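Local coordinates for protein hydroquinone dioxygenase large subunit (Pseudomonas sp., PDB 4ZXA) that is the large subunit of a two-subunit, iron(II)-dependent hydroquinone 1,2-dioxygenase of the cupin type, which probably opens the hydroquinone ring with molecular oxygen, at residues 91-104 with 114-126. Numbering follows the deposited sequence.
Sequences TRNYYGKVDLYAGT and VNYTENFETPLIM
Leu-100 and Glu-118 exchange two backbone hydrogen bonds, N to O and O to N, both 2.9 Å, at the middle of an antiparallel ladder joining strand 97-102 to the sheet's outermost strand within the chain, 116-121. On the buried face, Leu-100 CB lies 4.1 Å from Phe-120 CE2 and 4.3 Å from Ile-125 CD1, while Leu-34 of strand 32-34 touches all three side chains, so the N-terminal sheet covers this apolar layer. The other face is polar and more open at the end carrying Lys-97, Asp-99, Asn-119 and Glu-121. There Asn-119 ND2 donates to Asp-99 OD1 (2.7 Å, 171° at the hydrogen), the acceptor lying in the amide plane although carboxylate and amide planes stand 83° apart. With CG anti to the backbone N (chi1 -169°), Asn-119 crosses Lys-97 at about a right angle, its OD1 3.3 Å from Lys-97 CB. Exposed Lys-97 NZ meets Glu-121 OE2 on its syn side, a 3.0 Å salt bridge. Next to it, Thr-122 N, in the first turn of helix 122-136, donates to Gly-96 O. Apolar packing thus seals the strand pair inward, whereas the Asn-119/Asp-99 bond and a solvent-facing Lys-97/Glu-121 pair, probably weakened by water, link its polar side.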
loop_
_atom_site.group_PDB
_atom_site.type_symbol
_atom_site.label_atom_id
_atom_site.label_comp_id
_atom_site.label_asym_id
_atom_site.label_seq_id
_atom_site.Cartn_x
_atom_site.Cartn_y
_atom_site.Cartn_z
ATOM N N THR E 91 6.942 -9.682 -12.926
ATOM C CA THR E 91 7.739 -10.218 -14.010
ATOM C C THR E 91 8.649 -11.321 -13.507
ATOM O O THR E 91 9.006 -11.367 -12.331
ATOM C CB THR E 91 8.569 -9.131 -14.691
ATOM O OG1 THR E 91 9.272 -8.381 -13.709
ATOM C CG2 THR E 91 7.669 -8.184 -15.444
ATOM N N ARG E 92 9.006 -12.230 -14.398
ATOM C CA ARG E 92 9.913 -13.301 -14.047
ATOM C C ARG E 92 10.974 -13.192 -15.098
ATOM O O ARG E 92 10.669 -13.243 -16.278
ATOM C CB ARG E 92 9.205 -14.654 -14.145
ATOM C CG ARG E 92 9.743 -15.724 -13.203
ATOM C CD ARG E 92 11.207 -16.102 -13.486
ATOM N NE ARG E 92 11.560 -17.349 -12.799
ATOM C CZ ARG E 92 12.779 -17.886 -12.767
ATOM N NH1 ARG E 92 13.795 -17.282 -13.366
ATOM N NH2 ARG E 92 12.980 -19.027 -12.125
ATOM N N ASN E 93 12.214 -12.975 -14.685
ATOM C CA ASN E 93 13.278 -12.867 -15.663
ATOM C C ASN E 93 13.708 -14.270 -16.058
ATOM O O ASN E 93 14.039 -15.088 -15.186
ATOM C CB ASN E 93 14.466 -12.070 -15.120
ATOM C CG ASN E 93 15.377 -11.554 -16.231
ATOM O OD1 ASN E 93 15.224 -11.930 -17.391
ATOM N ND2 ASN E 93 16.327 -10.682 -15.876
ATOM N N TYR E 94 13.703 -14.507 -17.362
ATOM C CA TYR E 94 14.167 -15.750 -17.944
ATOM C C TYR E 94 15.472 -15.541 -18.711
ATOM O O TYR E 94 15.863 -16.366 -19.525
ATOM C CB TYR E 94 13.071 -16.430 -18.762
ATOM C CG TYR E 94 12.063 -17.105 -17.868
ATOM C CD1 TYR E 94 12.447 -18.125 -17.017
ATOM C CD2 TYR E 94 10.740 -16.696 -17.841
ATOM C CE1 TYR E 94 11.542 -18.735 -16.183
ATOM C CE2 TYR E 94 9.827 -17.302 -17.007
ATOM C CZ TYR E 94 10.236 -18.321 -16.182
ATOM O OH TYR E 94 9.339 -18.934 -15.347
ATOM N N TYR E 95 16.152 -14.440 -18.402
ATOM C CA TYR E 95 17.472 -14.161 -18.966
ATOM C C TYR E 95 17.635 -14.132 -20.492
ATOM O O TYR E 95 18.480 -14.821 -21.050
ATOM C CB TYR E 95 18.488 -15.075 -18.289
ATOM C CG TYR E 95 18.146 -15.253 -16.831
ATOM C CD1 TYR E 95 18.065 -14.155 -15.986
ATOM C CD2 TYR E 95 17.863 -16.500 -16.308
ATOM C CE1 TYR E 95 17.738 -14.299 -14.662
ATOM C CE2 TYR E 95 17.534 -16.653 -14.982
ATOM C CZ TYR E 95 17.474 -15.550 -14.164
ATOM O OH TYR E 95 17.148 -15.694 -12.840
ATOM N N GLY E 96 16.785 -13.347 -21.147
ATOM C CA GLY E 96 16.775 -13.203 -22.594
ATOM C C GLY E 96 15.340 -12.957 -22.993
ATOM O O GLY E 96 15.030 -12.208 -23.913
ATOM N N LYS E 97 14.469 -13.616 -22.254
ATOM C CA LYS E 97 13.017 -13.455 -22.314
ATOM C C LYS E 97 12.494 -13.088 -20.918
ATOM O O LYS E 97 13.062 -13.503 -19.905
ATOM C CB LYS E 97 12.351 -14.750 -22.791
ATOM C CG LYS E 97 12.605 -15.095 -24.260
ATOM C CD LYS E 97 12.368 -16.590 -24.532
ATOM C CE LYS E 97 12.037 -16.862 -26.000
ATOM N NZ LYS E 97 13.038 -16.297 -26.957
ATOM N N VAL E 98 11.421 -12.307 -20.858
ATOM C CA VAL E 98 10.812 -11.968 -19.578
ATOM C C VAL E 98 9.307 -12.185 -19.621
ATOM O O VAL E 98 8.631 -11.643 -20.495
ATOM C CB VAL E 98 11.052 -10.492 -19.195
ATOM C CG1 VAL E 98 10.260 -10.141 -17.946
ATOM C CG2 VAL E 98 12.536 -10.208 -19.001
ATOM N N ASP E 99 8.787 -12.965 -18.675
ATOM C CA ASP E 99 7.346 -13.116 -18.518
ATOM C C ASP E 99 6.746 -11.888 -17.841
ATOM O O ASP E 99 7.236 -11.448 -16.811
ATOM C CB ASP E 99 7.022 -14.344 -17.667
ATOM C CG ASP E 99 6.950 -15.618 -18.480
ATOM O OD1 ASP E 99 7.275 -15.567 -19.681
ATOM O OD2 ASP E 99 6.581 -16.678 -17.921
ATOM N N LEU E 100 5.682 -11.334 -18.421
ATOM C CA LEU E 100 4.825 -10.398 -17.691
ATOM C C LEU E 100 3.559 -11.142 -17.325
ATOM O O LEU E 100 2.909 -11.719 -18.195
ATOM C CB LEU E 100 4.475 -9.170 -18.525
ATOM C CG LEU E 100 3.563 -8.162 -17.832
ATOM C CD1 LEU E 100 4.134 -7.720 -16.486
ATOM C CD2 LEU E 100 3.368 -6.955 -18.717
ATOM N N TYR E 101 3.217 -11.138 -16.040
ATOM C CA TYR E 101 2.050 -11.867 -15.560
ATOM C C TYR E 101 1.127 -11.039 -14.675
ATOM O O TYR E 101 1.549 -10.080 -14.031
ATOM C CB TYR E 101 2.472 -13.124 -14.806
ATOM C CG TYR E 101 3.411 -12.867 -13.636
ATOM C CD1 TYR E 101 4.786 -13.001 -13.787
ATOM C CD2 TYR E 101 2.922 -12.514 -12.384
ATOM C CE1 TYR E 101 5.646 -12.793 -12.736
ATOM C CE2 TYR E 101 3.784 -12.295 -11.313
ATOM C CZ TYR E 101 5.143 -12.435 -11.505
ATOM O OH TYR E 101 6.014 -12.218 -10.470
ATOM N N ALA E 102 -0.142 -11.435 -14.648
ATOM C CA ALA E 102 -1.151 -10.813 -13.796
ATOM C C ALA E 102 -1.916 -11.909 -13.094
ATOM O O ALA E 102 -2.723 -12.593 -13.718
ATOM C CB ALA E 102 -2.115 -9.948 -14.620
ATOM N N GLY E 103 -1.663 -12.074 -11.798
ATOM C CA GLY E 103 -2.380 -13.039 -10.989
ATOM C C GLY E 103 -1.862 -14.457 -11.140
ATOM O O GLY E 103 -2.306 -15.379 -10.468
ATOM N N THR E 104 -0.909 -14.648 -12.031
ATOM C CA THR E 104 -0.474 -15.999 -12.329
ATOM C C THR E 104 0.121 -16.672 -11.101
ATOM O O THR E 104 -0.045 -17.870 -10.893
ATOM C CB THR E 104 0.526 -16.011 -13.481
ATOM O OG1 THR E 104 -0.149 -15.613 -14.673
ATOM C CG2 THR E 104 1.122 -17.411 -13.664
ATOM N N VAL E 114 -8.395 -16.502 -13.799
ATOM C CA VAL E 114 -8.508 -15.135 -14.306
ATOM C C VAL E 114 -7.137 -14.491 -14.514
ATOM O O VAL E 114 -7.027 -13.292 -14.780
ATOM C CB VAL E 114 -9.317 -14.230 -13.367
ATOM C CG1 VAL E 114 -10.703 -14.806 -13.135
ATOM C CG2 VAL E 114 -8.585 -14.047 -12.054
ATOM N N ASN E 115 -6.091 -15.292 -14.379
ATOM C CA ASN E 115 -4.743 -14.803 -14.568
ATOM C C ASN E 115 -4.347 -14.816 -16.043
ATOM O O ASN E 115 -4.954 -15.499 -16.857
ATOM C CB ASN E 115 -3.781 -15.689 -13.787
ATOM C CG ASN E 115 -3.941 -17.160 -14.134
ATOM O OD1 ASN E 115 -4.999 -17.756 -13.909
ATOM N ND2 ASN E 115 -2.885 -17.755 -14.678
ATOM N N TYR E 116 -3.310 -14.066 -16.379
ATOM C CA TYR E 116 -2.714 -14.153 -17.704
ATOM C C TYR E 116 -1.206 -13.901 -17.632
ATOM O O TYR E 116 -0.747 -13.039 -16.876
ATOM C CB TYR E 116 -3.384 -13.156 -18.652
ATOM C CG TYR E 116 -2.760 -13.071 -20.026
ATOM C CD1 TYR E 116 -3.034 -14.023 -21.008
ATOM C CD2 TYR E 116 -1.917 -12.021 -20.351
ATOM C CE1 TYR E 116 -2.465 -13.927 -22.281
ATOM C CE2 TYR E 116 -1.348 -11.914 -21.611
ATOM C CZ TYR E 116 -1.617 -12.869 -22.573
ATOM O OH TYR E 116 -1.030 -12.738 -23.813
ATOM N N THR E 117 -0.444 -14.655 -18.420
ATOM C CA THR E 117 1.000 -14.438 -18.543
ATOM C C THR E 117 1.368 -14.361 -20.017
ATOM O O THR E 117 0.778 -15.071 -20.826
ATOM C CB THR E 117 1.816 -15.611 -17.961
ATOM O OG1 THR E 117 1.264 -16.023 -16.706
ATOM C CG2 THR E 117 3.292 -15.211 -17.802
ATOM N N GLU E 118 2.336 -13.514 -20.364
ATOM C CA GLU E 118 2.841 -13.459 -21.735
ATOM C C GLU E 118 4.340 -13.222 -21.741
ATOM O O GLU E 118 4.847 -12.449 -20.935
ATOM C CB GLU E 118 2.147 -12.370 -22.560
ATOM C CG GLU E 118 2.733 -12.258 -23.972
ATOM C CD GLU E 118 1.857 -11.473 -24.936
ATOM O OE1 GLU E 118 0.763 -11.020 -24.524
ATOM O OE2 GLU E 118 2.262 -11.317 -26.112
ATOM N N ASN E 119 5.039 -13.884 -22.658
ATOM C CA ASN E 119 6.500 -13.832 -22.715
ATOM C C ASN E 119 6.998 -12.774 -23.690
ATOM O O ASN E 119 6.353 -12.508 -24.698
ATOM C CB ASN E 119 7.053 -15.198 -23.094
ATOM C CG ASN E 119 8.555 -15.288 -22.924
ATOM O OD1 ASN E 119 9.312 -15.142 -23.884
ATOM N ND2 ASN E 119 8.996 -15.532 -21.697
ATOM N N PHE E 120 8.138 -12.159 -23.387
ATOM C CA PHE E 120 8.633 -11.055 -24.208
ATOM C C PHE E 120 10.147 -11.077 -24.370
ATOM O O PHE E 120 10.871 -11.446 -23.451
ATOM C CB PHE E 120 8.209 -9.706 -23.617
ATOM C CG PHE E 120 6.729 -9.459 -23.662
ATOM C CD1 PHE E 120 6.142 -8.876 -24.773
ATOM C CD2 PHE E 120 5.919 -9.787 -22.583
ATOM C CE1 PHE E 120 4.771 -8.626 -24.819
ATOM C CE2 PHE E 120 4.539 -9.548 -22.620
ATOM C CZ PHE E 120 3.965 -8.967 -23.747
ATOM N N GLU E 121 10.624 -10.678 -25.545
ATOM C CA GLU E 121 12.055 -10.488 -25.748
ATOM C C GLU E 121 12.479 -9.308 -24.886
ATOM O O GLU E 121 11.906 -8.220 -24.973
ATOM C CB GLU E 121 12.366 -10.205 -27.220
ATOM C CG GLU E 121 11.982 -11.324 -28.194
ATOM C CD GLU E 121 12.820 -12.579 -28.015
ATOM O OE1 GLU E 121 13.991 -12.468 -27.585
ATOM O OE2 GLU E 121 12.304 -13.683 -28.301
ATOM N N THR E 122 13.484 -9.512 -24.053
ATOM C CA THR E 122 13.858 -8.479 -23.096
ATOM C C THR E 122 13.874 -7.044 -23.654
ATOM O O THR E 122 13.317 -6.131 -23.043
ATOM C CB THR E 122 15.186 -8.818 -22.430
ATOM O OG1 THR E 122 15.046 -10.073 -21.755
ATOM C CG2 THR E 122 15.572 -7.747 -21.427
ATOM N N PRO E 123 14.492 -6.838 -24.819
ATOM C CA PRO E 123 14.600 -5.448 -25.284
ATOM C C PRO E 123 13.255 -4.772 -25.547
ATOM O O PRO E 123 13.153 -3.556 -25.350
ATOM C CB PRO E 123 15.413 -5.563 -26.584
ATOM C CG PRO E 123 16.112 -6.877 -26.484
ATOM C CD PRO E 123 15.191 -7.781 -25.709
ATOM N N LEU E 124 12.247 -5.529 -25.977
ATOM C CA LEU E 124 10.923 -4.958 -26.232
ATOM C C LEU E 124 10.229 -4.500 -24.935
ATOM O O LEU E 124 9.806 -3.340 -24.816
ATOM C CB LEU E 124 10.038 -5.946 -27.007
ATOM C CG LEU E 124 8.581 -5.515 -27.216
ATOM C CD1 LEU E 124 8.503 -4.184 -27.962
ATOM C CD2 LEU E 124 7.769 -6.593 -27.928
ATOM N N ILE E 125 10.120 -5.401 -23.961
ATOM C CA ILE E 125 9.500 -5.052 -22.689
ATOM C C ILE E 125 10.295 -3.963 -21.977
ATOM O O ILE E 125 9.712 -3.097 -21.313
ATOM C CB ILE E 125 9.329 -6.268 -21.758
ATOM C CG1 ILE E 125 8.675 -5.831 -20.443
ATOM C CG2 ILE E 125 10.661 -6.942 -21.500
ATOM C CD1 ILE E 125 8.000 -6.947 -19.708
ATOM N N MET E 126 11.619 -4.000 -22.125
ATOM C CA MET E 126 12.465 -2.970 -21.520
ATOM C C MET E 126 12.208 -1.606 -22.153
ATOM O O MET E 126 12.157 -0.596 -21.462
ATOM C CB MET E 126 13.959 -3.339 -21.611
ATOM C CG MET E 126 14.900 -2.224 -21.223
ATOM S SD MET E 126 14.836 -1.807 -19.459
ATOM C CE MET E 126 15.567 -3.304 -18.775
HETATM O O HOH W 1 16.064 -10.887 -19.451
#